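PDB 2B8N: D-glycerate 2-kinase from Thermotoga maritima, which phosphorylates D-glycerate to 2-phosphoglycerate with ATP and magnesium, a step in the breakdown of serine through 3-hydroxypyruvate. Local coordinates for residues 66-71 / 128-133; 115-120 / 177-182; 184-189 / 253-258; 196-201 / 205-210. All coordinates share one frame; numbering follows the deposited sequence.

Contact 1 of 4, residues 66-71 / 128-133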
loop_
_atom_site.group_PDB
_atom_site.type_symbol
_atom_site.label_atom_id
_atom_site.label_comp_id
_atom_site.label_asym_id
_atom_site.label_seq_id
_atom_site.Cartn_x
_atom_site.Cartn_y
_atom_site.Cartn_z
ATOM N N LYS A 66 -12.485 0.219 14.327
ATOM C CA LYS A 66 -13.908 0.501 14.427
ATOM C C LYS A 66 -14.786 -0.574 13.771
ATOM O O LYS A 66 -15.826 -0.933 14.325
ATOM C CB LYS A 66 -14.243 1.843 13.795
ATOM C CG LYS A 66 -15.734 2.165 13.822
ATOM C CD LYS A 66 -16.001 3.593 13.401
ATOM C CE LYS A 66 -17.492 3.818 13.168
ATOM N NZ LYS A 66 -17.955 3.068 11.973
ATOM N N ALA A 67 -14.395 -1.054 12.589
ATOM C CA ALA A 67 -15.174 -2.087 11.894
ATOM C C ALA A 67 -15.164 -3.450 12.621
ATOM O O ALA A 67 -16.167 -4.140 12.657
ATOM C CB ALA A 67 -14.703 -2.233 10.446
ATOM N N ALA A 68 -14.034 -3.812 13.219
ATOM C CA ALA A 68 -13.904 -5.028 14.026
ATOM C C ALA A 68 -14.748 -4.972 15.298
ATOM O O ALA A 68 -15.341 -5.965 15.708
ATOM C CB ALA A 68 -12.456 -5.238 14.396
ATOM N N TYR A 69 -14.778 -3.809 15.929
ATOM C CA TYR A 69 -15.595 -3.615 17.109
ATOM C C TYR A 69 -17.057 -3.897 16.788
ATOM O O TYR A 69 -17.757 -4.607 17.531
ATOM C CB TYR A 69 -15.440 -2.186 17.611
ATOM C CG TYR A 69 -16.232 -1.900 18.839
ATOM C CD1 TYR A 69 -16.058 -2.659 19.986
ATOM C CD2 TYR A 69 -17.163 -0.875 18.860
ATOM C CE1 TYR A 69 -16.794 -2.395 21.128
ATOM C CE2 TYR A 69 -17.888 -0.602 19.982
ATOM C CZ TYR A 69 -17.705 -1.362 21.105
ATOM O OH TYR A 69 -18.434 -1.075 22.220
ATOM N N GLU A 70 -17.500 -3.349 15.659
ATOM C CA GLU A 70 -18.884 -3.515 15.208
ATOM C C GLU A 70 -19.209 -4.971 14.881
ATOM O O GLU A 70 -20.323 -5.413 15.130
ATOM C CB GLU A 70 -19.187 -2.612 14.008
ATOM C CG GLU A 70 -19.204 -1.126 14.363
ATOM C CD GLU A 70 -19.370 -0.209 13.167
ATOM O OE1 GLU A 70 -19.565 -0.713 12.037
ATOM O OE2 GLU A 70 -19.296 1.025 13.371
ATOM N N VAL A 71 -18.253 -5.709 14.318
ATOM C CA VAL A 71 -18.434 -7.147 14.141
ATOM C C VAL A 71 -18.467 -7.914 15.497
ATOM O O VAL A 71 -19.340 -8.743 15.703
ATOM C CB VAL A 71 -17.350 -7.778 13.211
ATOM C CG1 VAL A 71 -17.464 -9.314 13.223
ATOM C CG2 VAL A 71 -17.456 -7.226 11.772
ATOM N N THR A 128 -6.860 -14.940 21.766
ATOM C CA THR A 128 -6.541 -14.626 20.378
ATOM C C THR A 128 -6.258 -13.119 20.228
ATOM O O THR A 128 -7.026 -12.278 20.720
ATOM C CB THR A 128 -7.713 -15.064 19.443
ATOM O OG1 THR A 128 -7.853 -16.493 19.476
ATOM C CG2 THR A 128 -7.491 -14.633 17.996
ATOM N N VAL A 129 -5.130 -12.789 19.584
ATOM C CA VAL A 129 -4.834 -11.416 19.199
ATOM C C VAL A 129 -5.322 -11.207 17.760
ATOM O O VAL A 129 -4.972 -11.980 16.837
ATOM C CB VAL A 129 -3.345 -11.052 19.360
ATOM C CG1 VAL A 129 -3.091 -9.694 18.804
ATOM C CG2 VAL A 129 -2.960 -11.073 20.844
ATOM N N LEU A 130 -6.181 -10.199 17.601
ATOM C CA LEU A 130 -6.680 -9.791 16.302
ATOM C C LEU A 130 -5.794 -8.652 15.802
ATOM O O LEU A 130 -5.933 -7.510 16.250
ATOM C CB LEU A 130 -8.153 -9.360 16.429
ATOM C CG LEU A 130 -8.729 -8.678 15.182
ATOM C CD1 LEU A 130 -8.571 -9.594 13.941
ATOM C CD2 LEU A 130 -10.197 -8.219 15.402
ATOM N N PHE A 131 -4.870 -8.986 14.900
ATOM C CA PHE A 131 -3.840 -8.054 14.457
ATOM C C PHE A 131 -4.254 -7.385 13.161
ATOM O O PHE A 131 -4.181 -7.984 12.098
ATOM C CB PHE A 131 -2.520 -8.805 14.316
ATOM C CG PHE A 131 -1.311 -7.913 14.151
ATOM C CD1 PHE A 131 -1.188 -6.718 14.852
ATOM C CD2 PHE A 131 -0.280 -8.294 13.310
ATOM C CE1 PHE A 131 -0.063 -5.906 14.695
ATOM C CE2 PHE A 131 0.850 -7.494 13.152
ATOM C CZ PHE A 131 0.955 -6.297 13.842
ATOM N N LEU A 132 -4.709 -6.140 13.267
ATOM C CA LEU A 132 -5.232 -5.374 12.111
ATOM C C LEU A 132 -4.125 -4.486 11.559
ATOM O O LEU A 132 -3.717 -3.486 12.205
ATOM C CB LEU A 132 -6.442 -4.520 12.535
ATOM C CG LEU A 132 -7.611 -5.284 13.157
ATOM C CD1 LEU A 132 -8.598 -4.341 13.826
ATOM C CD2 LEU A 132 -8.307 -6.142 12.133
ATOM N N LEU A 133 -3.615 -4.856 10.388
ATOM C CA LEU A 133 -2.395 -4.233 9.883
ATOM C C LEU A 133 -2.591 -3.541 8.539
ATOM O O LEU A 133 -3.195 -4.102 7.623
ATOM C CB LEU A 133 -1.289 -5.288 9.802
ATOM C CG LEU A 133 0.154 -4.869 9.508
ATOM C CD1 LEU A 133 0.732 -3.885 10.521
ATOM C CD2 LEU A 133 1.012 -6.124 9.432
#
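Ala68 puts its single methyl against the ends of two leucines, Leu130 and Leu132, that stand next but one to each other on the strand 128-133. Its CB lies 3.9 Å from Leu130 CD2 and 4.0 Å from Leu132 CD1, so one small methyl meets a branch from each of two large side chains. The leucines reach it by different routes. In Leu130 the CG is turned opposite the backbone N (chi1 170°), whereas in Leu132 it stands beside the N and opposite the carbonyl carbon (chi1 -57°), and these two choices let the branches converge on one methyl. The backbones remain well apart, with 8.9 Å between Ala68 CA and Leu132 CA; long side chains on the strand fill this interval, and a short one on the helix leaves room for them.

This is helix-on-sheet packing in a doubly wound alpha/beta domain, whose parallel sheet has the strand order 3-2-1-4-5-6 familiar from Rossmann-like folds. Helix 61-72 lies over one face, where Ala68 and Leu132 also touch Leu54 of strand 52-57, the neighbour of 128-133. The alternate residues Val129 and Phe131 point to the other face, and the ring of Phe131 meets that of Phe185 there.

Lys66 and the exposed Glu70, on the same helix, pair with each other instead of meeting the strand. Lys66 NZ forms a salt bridge with Glu70 OE2, one helical turn on, at 2.8 Å, approaching the syn side of the carboxylate but 32° out of its plane. The other oxygen, Glu70 OE1, pairs with Lys41 of helix 36-41.

Contact 2 of 4, residues 115-120 / 177-182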
loop_
_atom_site.group_PDB
_atom_site.type_symbol
_atom_site.label_atom_id
_atom_site.label_comp_id
_atom_site.label_asym_id
_atom_site.label_seq_id
_atom_site.Cartn_x
_atom_site.Cartn_y
_atom_site.Cartn_z
ATOM N N ARG A 115 3.586 -0.415 25.149
ATOM C CA ARG A 115 2.238 -0.648 25.712
ATOM C C ARG A 115 1.547 -1.840 25.048
ATOM O O ARG A 115 0.898 -2.633 25.726
ATOM C CB ARG A 115 1.356 0.610 25.584
ATOM C CG ARG A 115 -0.104 0.443 25.975
ATOM C CD ARG A 115 -0.247 -0.177 27.342
ATOM N NE ARG A 115 -1.586 -0.002 27.909
ATOM C CZ ARG A 115 -1.966 -0.515 29.075
ATOM N NH1 ARG A 115 -1.109 -1.210 29.800
ATOM N NH2 ARG A 115 -3.194 -0.306 29.536
ATOM N N VAL A 116 1.683 -1.968 23.728
ATOM C CA VAL A 116 1.131 -3.125 23.018
ATOM C C VAL A 116 1.679 -4.454 23.583
ATOM O O VAL A 116 0.943 -5.451 23.665
ATOM C CB VAL A 116 1.419 -3.083 21.488
ATOM C CG1 VAL A 116 0.958 -4.371 20.829
ATOM C CG2 VAL A 116 0.750 -1.885 20.828
ATOM N N LEU A 117 2.962 -4.470 23.957
ATOM C CA LEU A 117 3.600 -5.698 24.471
ATOM C C LEU A 117 3.132 -5.993 25.895
ATOM O O LEU A 117 3.145 -7.152 26.321
ATOM C CB LEU A 117 5.144 -5.627 24.388
ATOM C CG LEU A 117 5.781 -5.612 22.973
ATOM C CD1 LEU A 117 7.283 -5.442 23.022
ATOM C CD2 LEU A 117 5.475 -6.847 22.150
ATOM N N GLU A 118 2.712 -4.953 26.627
ATOM C CA GLU A 118 2.090 -5.153 27.945
ATOM C C GLU A 118 0.738 -5.805 27.767
ATOM O O GLU A 118 0.378 -6.705 28.512
ATOM C CB GLU A 118 1.945 -3.840 28.711
ATOM C CG GLU A 118 3.289 -3.205 28.992
ATOM C CD GLU A 118 3.437 -2.824 30.440
ATOM O OE1 GLU A 118 3.249 -3.721 31.301
ATOM O OE2 GLU A 118 3.734 -1.634 30.705
ATOM N N LEU A 119 0.005 -5.377 26.751
ATOM C CA LEU A 119 -1.286 -5.972 26.475
ATOM C C LEU A 119 -1.202 -7.436 26.009
ATOM O O LEU A 119 -2.151 -8.180 26.236
ATOM C CB LEU A 119 -2.089 -5.161 25.461
ATOM C CG LEU A 119 -2.373 -3.709 25.844
ATOM C CD1 LEU A 119 -3.482 -3.100 24.951
ATOM C CD2 LEU A 119 -2.737 -3.557 27.317
ATOM N N VAL A 120 -0.097 -7.877 25.402
ATOM C CA VAL A 120 -0.064 -9.237 24.837
ATOM C C VAL A 120 0.771 -10.252 25.629
ATOM O O VAL A 120 0.683 -11.453 25.376
ATOM C CB VAL A 120 0.342 -9.257 23.340
ATOM C CG1 VAL A 120 -0.654 -8.497 22.499
ATOM C CG2 VAL A 120 1.709 -8.688 23.122
ATOM N N LEU A 177 17.458 -6.073 15.163
ATOM C CA LEU A 177 17.606 -4.968 16.121
ATOM C C LEU A 177 16.332 -4.660 16.933
ATOM O O LEU A 177 16.294 -3.675 17.662
ATOM C CB LEU A 177 18.043 -3.698 15.363
ATOM C CG LEU A 177 19.445 -3.717 14.720
ATOM C CD1 LEU A 177 19.705 -2.449 13.956
ATOM C CD2 LEU A 177 20.519 -3.907 15.763
ATOM N N SER A 178 15.314 -5.516 16.837
ATOM C CA SER A 178 13.941 -5.167 17.216
ATOM C C SER A 178 13.249 -6.190 18.118
ATOM O O SER A 178 13.508 -7.366 18.042
ATOM C CB SER A 178 13.121 -4.987 15.943
ATOM O OG SER A 178 11.766 -4.742 16.229
ATOM N N GLN A 179 12.356 -5.720 18.977
ATOM C CA GLN A 179 11.600 -6.602 19.856
ATOM C C GLN A 179 10.293 -7.090 19.195
ATOM O O GLN A 179 9.606 -7.954 19.747
ATOM C CB GLN A 179 11.268 -5.894 21.180
ATOM C CG GLN A 179 12.480 -5.601 22.051
ATOM C CD GLN A 179 12.130 -5.154 23.479
ATOM O OE1 GLN A 179 11.331 -5.777 24.175
ATOM N NE2 GLN A 179 12.759 -4.083 23.921
ATOM N N VAL A 180 9.939 -6.543 18.023
ATOM C CA VAL A 180 8.655 -6.881 17.391
ATOM C C VAL A 180 8.738 -7.356 15.948
ATOM O O VAL A 180 7.891 -8.151 15.512
ATOM C CB VAL A 180 7.607 -5.727 17.501
ATOM C CG1 VAL A 180 7.351 -5.414 18.924
ATOM C CG2 VAL A 180 8.056 -4.499 16.786
ATOM N N LYS A 181 9.736 -6.878 15.207
ATOM C CA LYS A 181 9.912 -7.298 13.809
ATOM C C LYS A 181 10.446 -8.733 13.792
ATOM O O LYS A 181 10.796 -9.305 14.836
ATOM C CB LYS A 181 10.928 -6.408 13.076
ATOM C CG LYS A 181 10.811 -4.903 13.297
ATOM C CD LYS A 181 10.126 -4.204 12.171
ATOM C CE LYS A 181 9.947 -2.724 12.434
ATOM N NZ LYS A 181 11.221 -2.064 12.084
ATOM N N GLY A 182 10.536 -9.304 12.599
ATOM C CA GLY A 182 11.162 -10.616 12.430
ATOM C C GLY A 182 10.485 -11.719 13.210
ATOM O O GLY A 182 11.165 -12.642 13.684
#
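Leu117 spreads both of its terminal methyls over one branch of Val180. Its CD2 lies 4.0 Å from Val180 CG1 and its CD1 4.1 Å from the same carbon, so CG1 faces the fork of the leucine while the two side chains cross obliquely. The leucine CG stands opposite its carbonyl carbon (chi1 -67°), which carries the fork out from helix 107-120 toward the loop. Beta-branched valine offers a short, stiff partner, and leucine supplies the length needed to span backbones whose CA atoms, at Leu117 and Val180, are 8.8 Å apart.

Gln179 completes the patch with a looser approach, its OE1 4.2 Å from Leu117 CD1. The amide is held by other parts of the chain: NE2 is hydrogen-bonded to Pro144 O, and OE1 has a weak bond to Arg188 NH2. A glutamine therefore serves two purposes, bringing its amide oxygen up to the leucine methyl and bonding the loop to its neighbours through both ends of the amide.

The loop holds its shape through Ser178. Its OG accepts from Val180 N at 3.1 Å, with an N-H...O angle of 168°, and also from Lys181 N, making an ST turn and an ST motif together. Glu142 backs this turn, with OE1 bonded to Ser178 OG and OE2 in a salt bridge with Lys181 NZ.

Residues 177-182 link helix 167-175 to helix 184-189. Leu117 also rests on Arg188 of the latter helix and on Leu143, Val180 touches Phe141, and Val116 and Val120, farther round helix 107-120, pack on Phe185.

Contact 3 of 4, residues 184-189 / 253-258; sequences RFAERV and SNVEIH
Asn254 turns its carboxamide toward the backbone of Ala186, so that the ND2 end meets the carbonyl oxygen while the OD1 end lies by the methyl. The hydrogen bond from Asn254 ND2 to Ala186 O measures 3.0 Å and is fairly straight, with an N-H...O angle of 161°. Its acceptor lies close to the amide plane of the asparagine, yet the donor is tilted 26° from the plane of the carbonyl. The side chain takes a first torsion of 69°, placing CG between the backbone N and the carbonyl carbon, and this swings the amide to the helix.

The same ND2 also donates to Ala192 O, just ahead of strand 193-199, so one NH2 group joins two carbonyls of different parts of the chain. A leucine in its place would probably leave both the Ala186 and Ala192 carbonyls without this donor and weaken the hold of 253-258 on the helix.

Beside the hydrogen bond, Ala186 CB packs 3.8 Å from Val255 CG2 and lies 3.9 Å from Asn254 OD1. The small alanine methyl lets the helix come close, with Ala186 CA and Asn254 CA 7.1 Å apart. Val189 CG1 comes up to 4.2 Å from Asn254 ND2, crossing the amide at a slant.

Strand 255-261 forms an edge of the parallel sheet, pairing with 193-199. The short helix 184-189 lies near the beginning of these two strands, with Val189 set between Val194 of strand 193-199 and Val120 of helix 107-120, while the Phe185 ring meets that of Phe141 edge-to-face.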
loop_
_atom_site.group_PDB
_atom_site.type_symbol
_atom_site.label_atom_id
_atom_site.label_comp_id
_atom_site.label_asym_id
_atom_site.label_seq_id
_atom_site.Cartn_x
_atom_site.Cartn_y
_atom_site.Cartn_z
ATOM N N ARG A 184 8.976 -11.562 16.103
ATOM C CA ARG A 184 9.075 -11.474 17.573
ATOM C C ARG A 184 7.756 -11.130 18.285
ATOM O O ARG A 184 7.476 -11.617 19.396
ATOM C CB ARG A 184 10.196 -10.513 17.962
ATOM C CG ARG A 184 11.544 -11.151 17.658
ATOM C CD ARG A 184 12.730 -10.328 18.058
ATOM N NE ARG A 184 13.903 -11.166 18.343
ATOM C CZ ARG A 184 15.158 -10.815 18.086
ATOM N NH1 ARG A 184 15.440 -9.648 17.510
ATOM N NH2 ARG A 184 16.154 -11.637 18.399
ATOM N N PHE A 185 6.942 -10.326 17.617
ATOM C CA PHE A 185 5.615 -10.014 18.098
ATOM C C PHE A 185 4.776 -11.268 18.281
ATOM O O PHE A 185 4.176 -11.439 19.320
ATOM C CB PHE A 185 4.922 -9.018 17.164
ATOM C CG PHE A 185 3.568 -8.626 17.620
ATOM C CD1 PHE A 185 3.373 -8.104 18.898
ATOM C CD2 PHE A 185 2.477 -8.775 16.792
ATOM C CE1 PHE A 185 2.103 -7.732 19.331
ATOM C CE2 PHE A 185 1.218 -8.395 17.214
ATOM C CZ PHE A 185 1.039 -7.875 18.491
ATOM N N ALA A 186 4.744 -12.147 17.287
ATOM C CA ALA A 186 4.009 -13.436 17.382
ATOM C C ALA A 186 4.609 -14.302 18.461
ATOM O O ALA A 186 3.898 -15.075 19.137
ATOM C CB ALA A 186 4.037 -14.196 16.046
ATOM N N GLU A 187 5.923 -14.180 18.602
ATOM C CA GLU A 187 6.657 -14.904 19.607
ATOM C C GLU A 187 6.276 -14.415 21.007
ATOM O O GLU A 187 6.262 -15.208 21.944
ATOM C CB GLU A 187 8.154 -14.762 19.348
ATOM C CG GLU A 187 9.035 -15.298 20.444
ATOM C CD GLU A 187 10.480 -15.421 20.024
ATOM O OE1 GLU A 187 11.078 -14.416 19.613
ATOM O OE2 GLU A 187 11.017 -16.537 20.112
ATOM N N ARG A 188 5.967 -13.128 21.170
ATOM C CA ARG A 188 5.537 -12.615 22.501
ATOM C C ARG A 188 4.076 -12.922 22.805
ATOM O O ARG A 188 3.684 -13.117 23.942
ATOM C CB ARG A 188 5.716 -11.120 22.574
ATOM C CG ARG A 188 7.139 -10.659 22.638
ATOM C CD ARG A 188 7.651 -10.634 24.062
ATOM N NE ARG A 188 8.565 -9.509 24.212
ATOM C CZ ARG A 188 8.393 -8.451 25.004
ATOM N NH1 ARG A 188 7.339 -8.327 25.789
ATOM N NH2 ARG A 188 9.313 -7.495 25.014
ATOM N N VAL A 189 3.266 -12.949 21.761
ATOM C CA VAL A 189 1.858 -13.299 21.888
ATOM C C VAL A 189 1.684 -14.748 22.359
ATOM O O VAL A 189 0.761 -15.064 23.123
ATOM C CB VAL A 189 1.152 -13.070 20.558
ATOM C CG1 VAL A 189 -0.224 -13.752 20.524
ATOM C CG2 VAL A 189 1.011 -11.571 20.333
ATOM N N SER A 253 4.319 -21.183 15.049
ATOM C CA SER A 253 3.207 -22.135 15.032
ATOM C C SER A 253 1.855 -21.499 15.365
ATOM O O SER A 253 0.832 -22.142 15.197
ATOM C CB SER A 253 3.491 -23.250 16.034
ATOM O OG SER A 253 3.898 -22.722 17.286
ATOM N N ASN A 254 1.851 -20.248 15.831
ATOM C CA ASN A 254 0.631 -19.615 16.345
ATOM C C ASN A 254 0.092 -18.470 15.473
ATOM O O ASN A 254 -0.392 -17.467 15.996
ATOM C CB ASN A 254 0.883 -19.094 17.768
ATOM C CG ASN A 254 1.836 -17.919 17.788
ATOM O OD1 ASN A 254 2.709 -17.811 16.922
ATOM N ND2 ASN A 254 1.671 -17.029 18.763
ATOM N N VAL A 255 0.150 -18.609 14.151
ATOM C CA VAL A 255 -0.265 -17.507 13.266
ATOM C C VAL A 255 -1.188 -17.921 12.123
ATOM O O VAL A 255 -0.976 -18.924 11.473
ATOM C CB VAL A 255 0.956 -16.839 12.626
ATOM C CG1 VAL A 255 0.523 -15.795 11.615
ATOM C CG2 VAL A 255 1.850 -16.204 13.695
ATOM N N GLU A 256 -2.202 -17.112 11.871
ATOM C CA GLU A 256 -3.040 -17.252 10.691
ATOM C C GLU A 256 -3.095 -15.870 10.065
ATOM O O GLU A 256 -3.470 -14.910 10.738
ATOM C CB GLU A 256 -4.455 -17.703 11.054
ATOM N N ILE A 257 -2.725 -15.761 8.789
ATOM C CA ILE A 257 -2.786 -14.479 8.084
ATOM C C ILE A 257 -3.773 -14.493 6.924
ATOM O O ILE A 257 -3.790 -15.436 6.125
ATOM C CB ILE A 257 -1.406 -14.042 7.561
ATOM C CG1 ILE A 257 -0.427 -13.872 8.731
ATOM C CG2 ILE A 257 -1.520 -12.710 6.792
ATOM C CD1 ILE A 257 0.998 -13.619 8.331
ATOM N N HIS A 258 -4.595 -13.438 6.854
ATOM C CA HIS A 258 -5.543 -13.214 5.763
ATOM C C HIS A 258 -5.320 -11.828 5.152
ATOM O O HIS A 258 -5.291 -10.833 5.854
ATOM C CB HIS A 258 -6.963 -13.319 6.285
ATOM C CG HIS A 258 -7.193 -14.519 7.140
ATOM N ND1 HIS A 258 -7.666 -15.712 6.636
ATOM C CD2 HIS A 258 -6.984 -14.722 8.461
ATOM C CE1 HIS A 258 -7.753 -16.594 7.614
ATOM N NE2 HIS A 258 -7.341 -16.021 8.733
#

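Contact 4 of 4, residues 196-201 / 205-210; sequences ALVLSD and DRLDVI
Val198 is the first residue of 196-201 to meet the loop, and it does so with both branches. Its CG2 lies 4.4 Å from Leu207 CD2, and its CG1 is 4.3 Å from Ile210 CD1, a loose apolar fit in which a compact beta-branched residue, well suited to a strand, is flanked by the longer side chains of the loop.

Two residues on, just past the strand, Ser200 changes the character of the contact. Its OG, opposite the backbone N (chi1 164°), donates to Asp205 OD1 at 2.8 Å, reaching the anti side of the carboxylate and lying 19° out of its plane. Ile210 CD1 packs beside this bond, 3.8 Å from Ser200 OG. A serine fits because its hydroxyl can give and take at once: OG is also bonded to Val202 N, inside the turn.

Asp205 serves two partners as well, since its OD2 is hydrogen-bonded to Asn262 ND2. With an alanine in place of Asp205, Ser200 OG and Asn262 ND2 would probably each lose an acceptor, and the loop would be freer to shift against the strand end.

The contact thus folds the connection after strand 193-199 back over that strand's end. Strand 255-261 lies alongside, where Ile257 touches Val198 and Leu207; on the other side Ile210 reaches Leu133 of strand 128-133.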
loop_
_atom_site.group_PDB
_atom_site.type_symbol
_atom_site.label_atom_id
_atom_site.label_comp_id
_atom_site.label_asym_id
_atom_site.label_seq_id
_atom_site.Cartn_x
_atom_site.Cartn_y
_atom_site.Cartn_z
ATOM N N ALA A 196 -4.145 -12.365 11.879
ATOM C CA ALA A 196 -3.871 -11.070 11.271
ATOM C C ALA A 196 -4.734 -10.800 10.044
ATOM O O ALA A 196 -4.911 -11.669 9.161
ATOM C CB ALA A 196 -2.402 -10.964 10.897
ATOM N N LEU A 197 -5.285 -9.591 10.006
ATOM C CA LEU A 197 -5.909 -9.064 8.806
ATOM C C LEU A 197 -5.014 -7.940 8.266
ATOM O O LEU A 197 -4.742 -6.921 8.955
ATOM C CB LEU A 197 -7.305 -8.537 9.090
ATOM C CG LEU A 197 -8.350 -9.497 9.685
ATOM C CD1 LEU A 197 -9.738 -8.911 9.443
ATOM C CD2 LEU A 197 -8.274 -10.940 9.163
ATOM N N VAL A 198 -4.575 -8.132 7.022
ATOM C CA VAL A 198 -3.604 -7.271 6.405
ATOM C C VAL A 198 -4.203 -6.538 5.211
ATOM O O VAL A 198 -4.854 -7.119 4.330
ATOM C CB VAL A 198 -2.388 -8.082 5.957
ATOM C CG1 VAL A 198 -1.337 -7.171 5.338
ATOM C CG2 VAL A 198 -1.809 -8.832 7.126
ATOM N N LEU A 199 -3.956 -5.239 5.186
ATOM C CA LEU A 199 -4.362 -4.388 4.080
ATOM C C LEU A 199 -3.065 -3.955 3.417
ATOM O O LEU A 199 -2.394 -3.066 3.916
ATOM C CB LEU A 199 -5.151 -3.207 4.651
ATOM C CG LEU A 199 -5.909 -2.275 3.727
ATOM C CD1 LEU A 199 -6.244 -2.921 2.407
ATOM C CD2 LEU A 199 -7.175 -1.852 4.440
ATOM N N SER A 200 -2.702 -4.611 2.315
ATOM C CA SER A 200 -1.356 -4.524 1.766
ATOM C C SER A 200 -1.097 -3.404 0.761
ATOM O O SER A 200 -1.727 -3.325 -0.316
ATOM C CB SER A 200 -0.974 -5.846 1.110
ATOM O OG SER A 200 0.153 -5.662 0.270
ATOM N N ASP A 201 -0.109 -2.580 1.104
ATOM C CA ASP A 201 0.395 -1.536 0.223
ATOM C C ASP A 201 1.724 -1.945 -0.446
ATOM O O ASP A 201 2.348 -1.123 -1.138
ATOM C CB ASP A 201 0.528 -0.227 1.018
ATOM C CG ASP A 201 1.635 -0.267 2.057
ATOM O OD1 ASP A 201 2.117 -1.362 2.371
ATOM O OD2 ASP A 201 2.040 0.804 2.555
ATOM N N ASP A 205 2.482 -8.418 -2.099
ATOM C CA ASP A 205 1.975 -8.744 -0.766
ATOM C C ASP A 205 2.944 -9.632 0.001
ATOM O O ASP A 205 2.560 -10.643 0.554
ATOM C CB ASP A 205 0.567 -9.398 -0.811
ATOM C CG ASP A 205 -0.416 -8.701 -1.786
ATOM O OD1 ASP A 205 -0.525 -7.438 -1.808
ATOM O OD2 ASP A 205 -1.115 -9.450 -2.515
ATOM N N ARG A 206 4.198 -9.220 0.058
ATOM C CA ARG A 206 5.237 -10.014 0.679
ATOM C C ARG A 206 5.172 -9.813 2.185
ATOM O O ARG A 206 5.512 -8.739 2.685
ATOM C CB ARG A 206 6.590 -9.538 0.164
ATOM C CG ARG A 206 6.956 -9.969 -1.252
ATOM C CD ARG A 206 7.918 -11.154 -1.190
ATOM N NE ARG A 206 9.222 -10.772 -0.659
ATOM C CZ ARG A 206 10.307 -11.545 -0.670
ATOM N NH1 ARG A 206 10.259 -12.775 -1.182
ATOM N NH2 ARG A 206 11.459 -11.078 -0.173
ATOM N N LEU A 207 4.743 -10.839 2.912
ATOM C CA LEU A 207 4.511 -10.717 4.357
ATOM C C LEU A 207 5.797 -10.645 5.180
ATOM O O LEU A 207 5.762 -10.293 6.336
ATOM C CB LEU A 207 3.625 -11.869 4.853
ATOM C CG LEU A 207 2.234 -11.954 4.204
ATOM C CD1 LEU A 207 1.660 -13.351 4.358
ATOM C CD2 LEU A 207 1.312 -10.913 4.801
ATOM N N ASP A 208 6.925 -10.992 4.573
ATOM C CA ASP A 208 8.216 -10.906 5.237
ATOM C C ASP A 208 8.759 -9.490 5.188
ATOM O O ASP A 208 9.735 -9.186 5.856
ATOM C CB ASP A 208 9.220 -11.838 4.565
ATOM C CG ASP A 208 9.381 -11.555 3.073
ATOM O OD1 ASP A 208 8.428 -11.047 2.449
ATOM O OD2 ASP A 208 10.451 -11.859 2.520
ATOM N N VAL A 209 8.131 -8.660 4.362
ATOM C CA VAL A 209 8.542 -7.287 4.107
ATOM C C VAL A 209 7.542 -6.319 4.734
ATOM O O VAL A 209 7.933 -5.289 5.263
ATOM C CB VAL A 209 8.632 -7.028 2.578
ATOM C CG1 VAL A 209 8.896 -5.551 2.259
ATOM C CG2 VAL A 209 9.695 -7.935 1.957
ATOM N N ILE A 210 6.253 -6.636 4.640
ATOM C CA ILE A 210 5.199 -5.800 5.195
ATOM C C ILE A 210 5.458 -5.609 6.688
ATOM O O ILE A 210 5.422 -6.577 7.454
ATOM C CB ILE A 210 3.804 -6.447 4.937
ATOM C CG1 ILE A 210 3.442 -6.335 3.445
ATOM C CG2 ILE A 210 2.728 -5.793 5.804
ATOM C CD1 ILE A 210 2.243 -7.158 3.047
#

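From the N terminus, 66-71 opens contact 1 and 115-120 contact 2 before 128-133 closes the first loop; 177-182 closes the second, so the two cross. Contact 3 opens at 184-189, and its loop, closed by 253-258, encloses the short one of contact 4. Contacts 1, 3 and 4 share the parallel sheet, in which 193-199 lies between 128-133 and 255-261 and bonds to both. Contact 1 packs a helix on one face, contact 2 ties helix 107-120 to loop 177-182, and contact 3 ties helix 184-189 to the start of strand 255-261. Contacts 2 and 3 meet in a probable hydrogen bond from Phe185 N to Val180 O. Contact 4 folds the loop after strand 193-199 back on that strand's end.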